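Side-chain contacts in putative cytochrome P450 YjiB (Bacillus subtilis subsp. subtilis, PDB 4RM4), which probably acts as a heme-dependent monooxygenase of the cytochrome P450 family, using molecular oxygen to oxidise organic substrates: residues W48-F51 with D55-K58; S32-A37 with R319-F324. One frame throughout, in Å; residues are numbered along the deposited sequence.

Contact 1: W48-F51 with D55-K58; sequences WSVF and DVKK
V50 meets V56 through one methyl of each side chain, and the first torsions decide which. In V50, CG1 lies opposite the backbone N (chi1 170°) and reaches out to the helix. In V56 the torsion is nearly the same (167°), but here CG2, set beside its own backbone N, does the touching. V50 CG1 and V56 CG2 lie 4.0 Å apart, an ordinary apolar contact. V56 CG2 also lies against the strand's main chain. V56 CG2 sits 3.4 Å from V50 O and 4.0 Å from F51 C. In return, V50 CG1 comes within 3.6 Å of V56 N. Each valine thus packs against the backbone of the other segment as well as against its methyl.

The D55 side chain crosses that of V50 at about a right angle. The modelled closeness of its CB to V50 CG1 is doubtful. Its carboxylate joins the strand through water. The water accepts from F51 N at 3.1 Å and donates to D55 OD2 at 2.7 Å. No direct hydrogen bond links the two segments, so this water carries the polar part of the contact.

Neighbouring strands and loops also touch the two valines. V50 also touches V310 and I299. V56 touches A312 and I340. The CB of F51 points away from the helix; its ring stacks on F313 and meets W29 edge-to-face.

The contact joins strand 47-50 of the mixed five-stranded sheet to helix 53-61, which follows after a short turn. In the cytochrome P450 fold this is the B helix packed on the β1 sheet, against the strand that precedes it.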
ATOM      1  N   TRP A  48      -1.077  22.728  -3.173  1.00 16.38           N
ATOM      2  CA  TRP A  48       0.234  22.608  -3.785  1.00 15.36           C
ATOM      3  C   TRP A  48       0.550  21.165  -4.176  1.00 13.47           C
ATOM      4  O   TRP A  48       0.221  20.245  -3.448  1.00 18.23           O
ATOM      5  CB  TRP A  48       1.295  23.064  -2.788  1.00 16.78           C
ATOM      6  CG  TRP A  48       1.282  24.522  -2.487  1.00 15.02           C
ATOM      7  CD1 TRP A  48       0.696  25.146  -1.435  1.00 20.77           C
ATOM      8  CD2 TRP A  48       1.944  25.528  -3.237  1.00 16.55           C
ATOM      9  NE1 TRP A  48       0.933  26.498  -1.490  1.00 20.25           N
ATOM     10  CE2 TRP A  48       1.702  26.757  -2.596  1.00 16.69           C
ATOM     11  CE3 TRP A  48       2.701  25.513  -4.410  1.00 18.64           C
ATOM     12  CZ2 TRP A  48       2.195  27.961  -3.085  1.00 18.62           C
ATOM     13  CZ3 TRP A  48       3.208  26.706  -4.887  1.00 15.97           C
ATOM     14  CH2 TRP A  48       2.941  27.915  -4.229  1.00 15.19           C
ATOM     15  N   SER A  49       1.223  20.987  -5.307  1.00 13.55           N
ATOM     16  CA  SER A  49       1.740  19.678  -5.703  1.00 13.44           C
ATOM     17  C   SER A  49       3.264  19.740  -5.807  1.00 15.16           C
ATOM     18  O   SER A  49       3.822  20.681  -6.354  1.00 16.56           O
ATOM     19  CB  SER A  49       1.116  19.223  -7.028  1.00 15.30           C
ATOM     20  OG  SER A  49      -0.254  18.914  -6.833  1.00 16.74           O
ATOM     21  N   VAL A  50       3.941  18.745  -5.250  1.00 15.67           N
ATOM     22  CA  VAL A  50       5.393  18.763  -5.174  1.00 16.84           C
ATOM     23  C   VAL A  50       5.908  17.487  -5.850  1.00 16.01           C
ATOM     24  O   VAL A  50       5.411  16.410  -5.564  1.00 13.48           O
ATOM     25  CB  VAL A  50       5.879  18.872  -3.708  1.00 20.22           C
ATOM     26  CG1 VAL A  50       7.362  18.650  -3.637  1.00 20.45           C
ATOM     27  CG2 VAL A  50       5.529  20.258  -3.141  1.00 18.83           C
ATOM     28  N   PHE A  51       6.873  17.616  -6.763  1.00 14.60           N
ATOM     29  CA  PHE A  51       7.252  16.506  -7.640  1.00 15.65           C
ATOM     30  C   PHE A  51       8.709  16.018  -7.561  1.00 16.18           C
ATOM     31  O   PHE A  51       9.006  14.919  -8.025  1.00 14.29           O
ATOM     32  CB  PHE A  51       6.936  16.855  -9.107  1.00 18.38           C
ATOM     33  CG  PHE A  51       5.460  16.999  -9.395  1.00 14.27           C
ATOM     34  CD1 PHE A  51       4.700  15.899  -9.739  1.00 17.71           C
ATOM     35  CD2 PHE A  51       4.840  18.244  -9.319  1.00 16.68           C
ATOM     36  CE1 PHE A  51       3.325  16.031  -9.996  1.00 18.34           C
ATOM     37  CE2 PHE A  51       3.475  18.382  -9.571  1.00 18.84           C
ATOM     38  CZ  PHE A  51       2.720  17.270  -9.910  1.00 22.02           C
ATOM     39  N   ASP A  55      12.211  17.593  -2.427  1.00 18.99           N
ATOM     40  CA  ASP A  55      11.049  18.322  -1.946  1.00 17.27           C
ATOM     41  C   ASP A  55      10.003  17.370  -1.364  1.00 17.65           C
ATOM     42  O   ASP A  55       9.500  17.585  -0.251  1.00 18.85           O
ATOM     43  CB  ASP A  55      10.452  19.171  -3.066  1.00 19.43           C
ATOM     44  CG  ASP A  55      11.408  20.247  -3.547  1.00 20.55           C
ATOM     45  OD1 ASP A  55      12.323  20.581  -2.774  1.00 24.77           O
ATOM     46  OD2 ASP A  55      11.238  20.753  -4.680  1.00 21.43           O
ATOM     47  N   VAL A  56       9.687  16.322  -2.112  1.00 14.61           N
ATOM     48  CA  VAL A  56       8.740  15.316  -1.639  1.00 14.63           C
ATOM     49  C   VAL A  56       9.186  14.714  -0.307  1.00 16.88           C
ATOM     50  O   VAL A  56       8.395  14.585   0.622  1.00 15.94           O
ATOM     51  CB  VAL A  56       8.541  14.176  -2.664  1.00 16.07           C
ATOM     52  CG1 VAL A  56       7.809  12.998  -2.001  1.00 16.13           C
ATOM     53  CG2 VAL A  56       7.767  14.671  -3.873  1.00 16.86           C
ATOM     54  N   LYS A  57      10.457  14.341  -0.205  1.00 15.70           N
ATOM     55  CA  LYS A  57      10.933  13.656   0.999  1.00 15.21           C
ATOM     56  C   LYS A  57      10.895  14.597   2.211  1.00 16.93           C
ATOM     57  O   LYS A  57      10.540  14.188   3.326  1.00 19.53           O
ATOM     58  CB  LYS A  57      12.342  13.093   0.776  1.00 19.03           C
ATOM     59  CG  LYS A  57      12.751  12.064   1.814  1.00 19.17           C
ATOM     60  CD  LYS A  57      14.043  11.371   1.434  1.00 20.65           C
ATOM     61  CE  LYS A  57      14.367  10.232   2.392  1.00 28.77           C
ATOM     62  NZ  LYS A  57      15.559   9.487   1.897  1.00 25.16           N
ATOM     63  N   LYS A  58      11.226  15.863   1.987  1.00 16.24           N
ATOM     64  CA  LYS A  58      11.157  16.852   3.059  1.00 18.13           C
ATOM     65  C   LYS A  58       9.723  17.049   3.553  1.00 17.43           C
ATOM     66  O   LYS A  58       9.476  17.050   4.762  1.00 16.33           O
ATOM     67  CB  LYS A  58      11.734  18.194   2.609  1.00 19.62           C
ATOM     68  CG  LYS A  58      11.513  19.303   3.648  1.00 23.74           C
ATOM     69  CD  LYS A  58      12.491  20.466   3.474  1.00 28.10           C
ATOM     70  CE  LYS A  58      12.281  21.533   4.556  1.00 26.61           C
ATOM     71  NZ  LYS A  58      12.611  21.034   5.918  1.00 34.62           N
TER
HETATM   72  O   HOH W   1       9.286  19.478  -6.066  1.00 17.91           O

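Contact 2: S32-A37 with R319-F324; sequences SMRKDA and RDEAKF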
ATOM      1  N   SER A  32       7.372  15.877 -16.826  1.00 22.23           N
ATOM      2  CA  SER A  32       7.173  17.242 -17.292  1.00 22.69           C
ATOM      3  C   SER A  32       7.058  18.232 -16.119  1.00 24.68           C
ATOM      4  O   SER A  32       7.607  19.331 -16.177  1.00 27.32           O
ATOM      5  CB  SER A  32       5.966  17.335 -18.228  1.00 24.07           C
ATOM      6  OG  SER A  32       4.753  17.322 -17.514  1.00 27.77           O
ATOM      7  N   MET A  33       6.369  17.839 -15.048  1.00 19.45           N
ATOM      8  CA  MET A  33       6.260  18.697 -13.864  1.00 22.38           C
ATOM      9  C   MET A  33       7.595  18.854 -13.135  1.00 19.24           C
ATOM     10  O   MET A  33       7.949  19.945 -12.714  1.00 23.24           O
ATOM     11  CB  MET A  33       5.181  18.174 -12.901  1.00 18.16           C
ATOM     12  CG  MET A  33       3.826  17.991 -13.556  1.00 22.84           C
ATOM     13  SD  MET A  33       3.010  19.538 -14.018  1.00 24.41           S
ATOM     14  CE  MET A  33       2.642  20.220 -12.395  1.00 21.37           C
ATOM     15  N   ARG A  34       8.335  17.765 -12.963  1.00 21.07           N
ATOM     16  CA  ARG A  34       9.640  17.887 -12.316  1.00 21.61           C
ATOM     17  C   ARG A  34      10.499  18.918 -13.045  1.00 25.93           C
ATOM     18  O   ARG A  34      11.222  19.714 -12.420  1.00 22.27           O
ATOM     19  CB  ARG A  34      10.363  16.545 -12.279  1.00 17.98           C
ATOM     20  CG  ARG A  34       9.757  15.558 -11.301  1.00 19.79           C
ATOM     21  CD  ARG A  34      10.738  14.439 -11.009  1.00 19.80           C
ATOM     22  NE  ARG A  34      11.173  13.699 -12.204  1.00 18.26           N
ATOM     23  CZ  ARG A  34      10.455  12.748 -12.801  1.00 17.76           C
ATOM     24  NH1 ARG A  34      10.930  12.111 -13.867  1.00 17.54           N
ATOM     25  NH2 ARG A  34       9.253  12.440 -12.348  1.00 18.13           N
ATOM     26  N   LYS A  35      10.397  18.899 -14.370  1.00 20.52           N
ATOM     27  CA  LYS A  35      11.193  19.782 -15.215  1.00 24.78           C
ATOM     28  C   LYS A  35      10.629  21.200 -15.308  1.00 25.50           C
ATOM     29  O   LYS A  35      11.375  22.178 -15.198  1.00 27.98           O
ATOM     30  CB  LYS A  35      11.325  19.181 -16.618  1.00 28.22           C
ATOM     31  CG  LYS A  35      12.701  18.607 -16.918  1.00 38.19           C
ATOM     32  CD  LYS A  35      13.731  19.720 -17.090  1.00 34.93           C
ATOM     33  CE  LYS A  35      15.038  19.192 -17.661  1.00 49.34           C
ATOM     34  NZ  LYS A  35      15.934  20.296 -18.119  1.00 50.31           N
ATOM     35  N   ASP A  36       9.320  21.302 -15.506  1.00 26.42           N
ATOM     36  CA  ASP A  36       8.668  22.578 -15.819  1.00 29.37           C
ATOM     37  C   ASP A  36       7.947  23.263 -14.659  1.00 32.92           C
ATOM     38  O   ASP A  36       7.848  24.488 -14.643  1.00 31.55           O
ATOM     39  CB  ASP A  36       7.678  22.394 -16.966  1.00 36.76           C
ATOM     40  CG  ASP A  36       8.356  22.045 -18.267  1.00 38.16           C
ATOM     41  OD1 ASP A  36       9.515  22.471 -18.458  1.00 40.54           O
ATOM     42  OD2 ASP A  36       7.739  21.340 -19.091  1.00 41.73           O
ATOM     43  N   ALA A  37       7.415  22.485 -13.714  1.00 25.81           N
ATOM     44  CA  ALA A  37       6.643  23.056 -12.608  1.00 18.52           C
ATOM     45  C   ALA A  37       6.764  22.197 -11.351  1.00 19.54           C
ATOM     46  O   ALA A  37       5.768  21.641 -10.883  1.00 19.76           O
ATOM     47  CB  ALA A  37       5.151  23.213 -13.011  1.00 20.53           C
ATOM     48  N   ARG A 319      11.123   8.589  -9.531  1.00 14.69           N
ATOM     49  CA  ARG A 319      11.616   8.641 -10.915  1.00 18.13           C
ATOM     50  C   ARG A 319      12.562   9.816 -11.153  1.00 18.15           C
ATOM     51  O   ARG A 319      12.963  10.084 -12.295  1.00 19.17           O
ATOM     52  CB  ARG A 319      10.451   8.770 -11.909  1.00 21.58           C
ATOM     53  CG  ARG A 319       9.400   7.672 -11.867  1.00 21.22           C
ATOM     54  CD  ARG A 319      10.031   6.359 -12.260  1.00 16.96           C
ATOM     55  NE  ARG A 319       9.083   5.302 -12.614  1.00 18.15           N
ATOM     56  CZ  ARG A 319       8.744   4.960 -13.855  1.00 23.03           C
ATOM     57  NH1 ARG A 319       9.243   5.622 -14.903  1.00 19.40           N
ATOM     58  NH2 ARG A 319       7.902   3.950 -14.049  1.00 18.40           N
ATOM     59  N   ASP A 320      12.883  10.540 -10.089  1.00 18.76           N
ATOM     60  CA  ASP A 320      13.632  11.783 -10.194  1.00 20.11           C
ATOM     61  C   ASP A 320      15.100  11.542 -10.542  1.00 21.36           C
ATOM     62  O   ASP A 320      15.829  10.903  -9.790  1.00 18.57           O
ATOM     63  CB  ASP A 320      13.503  12.583  -8.899  1.00 17.91           C
ATOM     64  CG  ASP A 320      14.137  13.951  -8.994  1.00 24.35           C
ATOM     65  OD1 ASP A 320      14.849  14.214 -10.002  1.00 23.86           O
ATOM     66  OD2 ASP A 320      13.929  14.756  -8.061  1.00 17.97           O
ATOM     67  N   GLU A 321      15.499  12.051 -11.704  1.00 22.24           N
ATOM     68  CA  GLU A 321      16.851  11.915 -12.224  1.00 25.68           C
ATOM     69  C   GLU A 321      17.920  12.478 -11.278  1.00 25.90           C
ATOM     70  O   GLU A 321      19.079  12.067 -11.327  1.00 27.95           O
ATOM     71  CB  GLU A 321      16.938  12.627 -13.588  1.00 25.05           C
ATOM     72  CG  GLU A 321      15.915  12.132 -14.645  1.00 30.18           C
ATOM     73  CD  GLU A 321      14.471  12.689 -14.497  1.00 31.89           C
ATOM     74  OE1 GLU A 321      14.126  13.338 -13.485  1.00 29.73           O
ATOM     75  OE2 GLU A 321      13.670  12.469 -15.429  1.00 34.86           O
ATOM     76  N   ALA A 322      17.533  13.430 -10.433  1.00 23.86           N
ATOM     77  CA  ALA A 322      18.475  14.061  -9.516  1.00 24.31           C
ATOM     78  C   ALA A 322      18.886  13.140  -8.375  1.00 24.28           C
ATOM     79  O   ALA A 322      19.887  13.385  -7.700  1.00 30.38           O
ATOM     80  CB  ALA A 322      17.904  15.357  -8.971  1.00 26.17           C
ATOM     81  N   LYS A 323      18.121  12.071  -8.169  1.00 24.32           N
ATOM     82  CA  LYS A 323      18.384  11.163  -7.070  1.00 18.06           C
ATOM     83  C   LYS A 323      18.728   9.744  -7.533  1.00 25.52           C
ATOM     84  O   LYS A 323      19.452   9.017  -6.844  1.00 24.99           O
ATOM     85  CB  LYS A 323      17.174  11.125  -6.120  1.00 19.58           C
ATOM     86  CG  LYS A 323      17.356  10.167  -4.947  1.00 18.73           C
ATOM     87  CD  LYS A 323      18.363  10.689  -3.944  1.00 17.29           C
ATOM     88  CE  LYS A 323      18.546   9.705  -2.808  1.00 19.55           C
ATOM     89  NZ  LYS A 323      19.445  10.276  -1.765  1.00 32.18           N
ATOM     90  N   PHE A 324      18.175   9.350  -8.675  1.00 19.75           N
ATOM     91  CA  PHE A 324      18.366   8.013  -9.233  1.00 21.79           C
ATOM     92  C   PHE A 324      19.006   8.047 -10.604  1.00 24.12           C
ATOM     93  O   PHE A 324      18.537   8.744 -11.503  1.00 24.10           O
ATOM     94  CB  PHE A 324      17.026   7.302  -9.383  1.00 18.53           C
ATOM     95  CG  PHE A 324      16.323   7.045  -8.078  1.00 18.98           C
ATOM     96  CD1 PHE A 324      15.273   7.852  -7.676  1.00 19.37           C
ATOM     97  CD2 PHE A 324      16.714   5.998  -7.259  1.00 19.22           C
ATOM     98  CE1 PHE A 324      14.627   7.616  -6.483  1.00 17.41           C
ATOM     99  CE2 PHE A 324      16.068   5.754  -6.052  1.00 15.53           C
ATOM    100  CZ  PHE A 324      15.024   6.560  -5.669  1.00 19.49           C
TER
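Helix 27-36, the A helix of the cytochrome P450 fold, is tied here to the loop that follows helix 314-317. The tie is a side-on salt bridge between R34 and E321. R34 NE donates to E321 OE1 at 3.2 Å (152°). R34 NH1 donates to E321 OE2, also at 3.2 Å and straighter (165°). Both oxygens lie near the guanidinium plane and are met on their syn sides, though from somewhat out of the carboxylate plane. The two planes are turned 43° apart, so the fit is not flat.

The R34 chain bends at chi3, which lays its guanidinium along the loop. The R319-D320 peptide covers one face, with R319 C 3.9 Å above the centre. R319 O is near R34 NH1, but the angle is too poor for a hydrogen bond. R34 CD packs on D320 CB at 3.9 Å. R34 NH2 is bound by S316 OG, so all three guanidinium nitrogens have partners. E321 also lies near E31, a like charge that R34 may help to offset.

R319 leads its own guanidinium away: NH2 is hydrogen-bonded to F282 O, and the group makes cation-pi contacts with F27 and F282. D320 OD2 accepts from Y53 N. Its other oxygen shapes the loop in an Asx turn: A322 N donates to D320 OD1 at 2.8 Å, from above the carboxylate plane.

Contact 1 lies within the long chain loop that contact 2 closes, and their centres are about 11 Å apart. F51 is the bridge. F51 O is 3.4 Å from R34 CG, and F51 CE2 is 3.5 Å from M33 CE. S316 OG joins them as well, since it is hydrogen-bonded to both F51 O and R34 NH2. Strand 47-50, helix 53-61, helix 27-36 and loop 319-324 therefore form one connected region. It lies away from the heme iron site. The side chain of V56 in contact 1 is about 9 Å from the heme, and that of R319 in contact 2 about 14 Å.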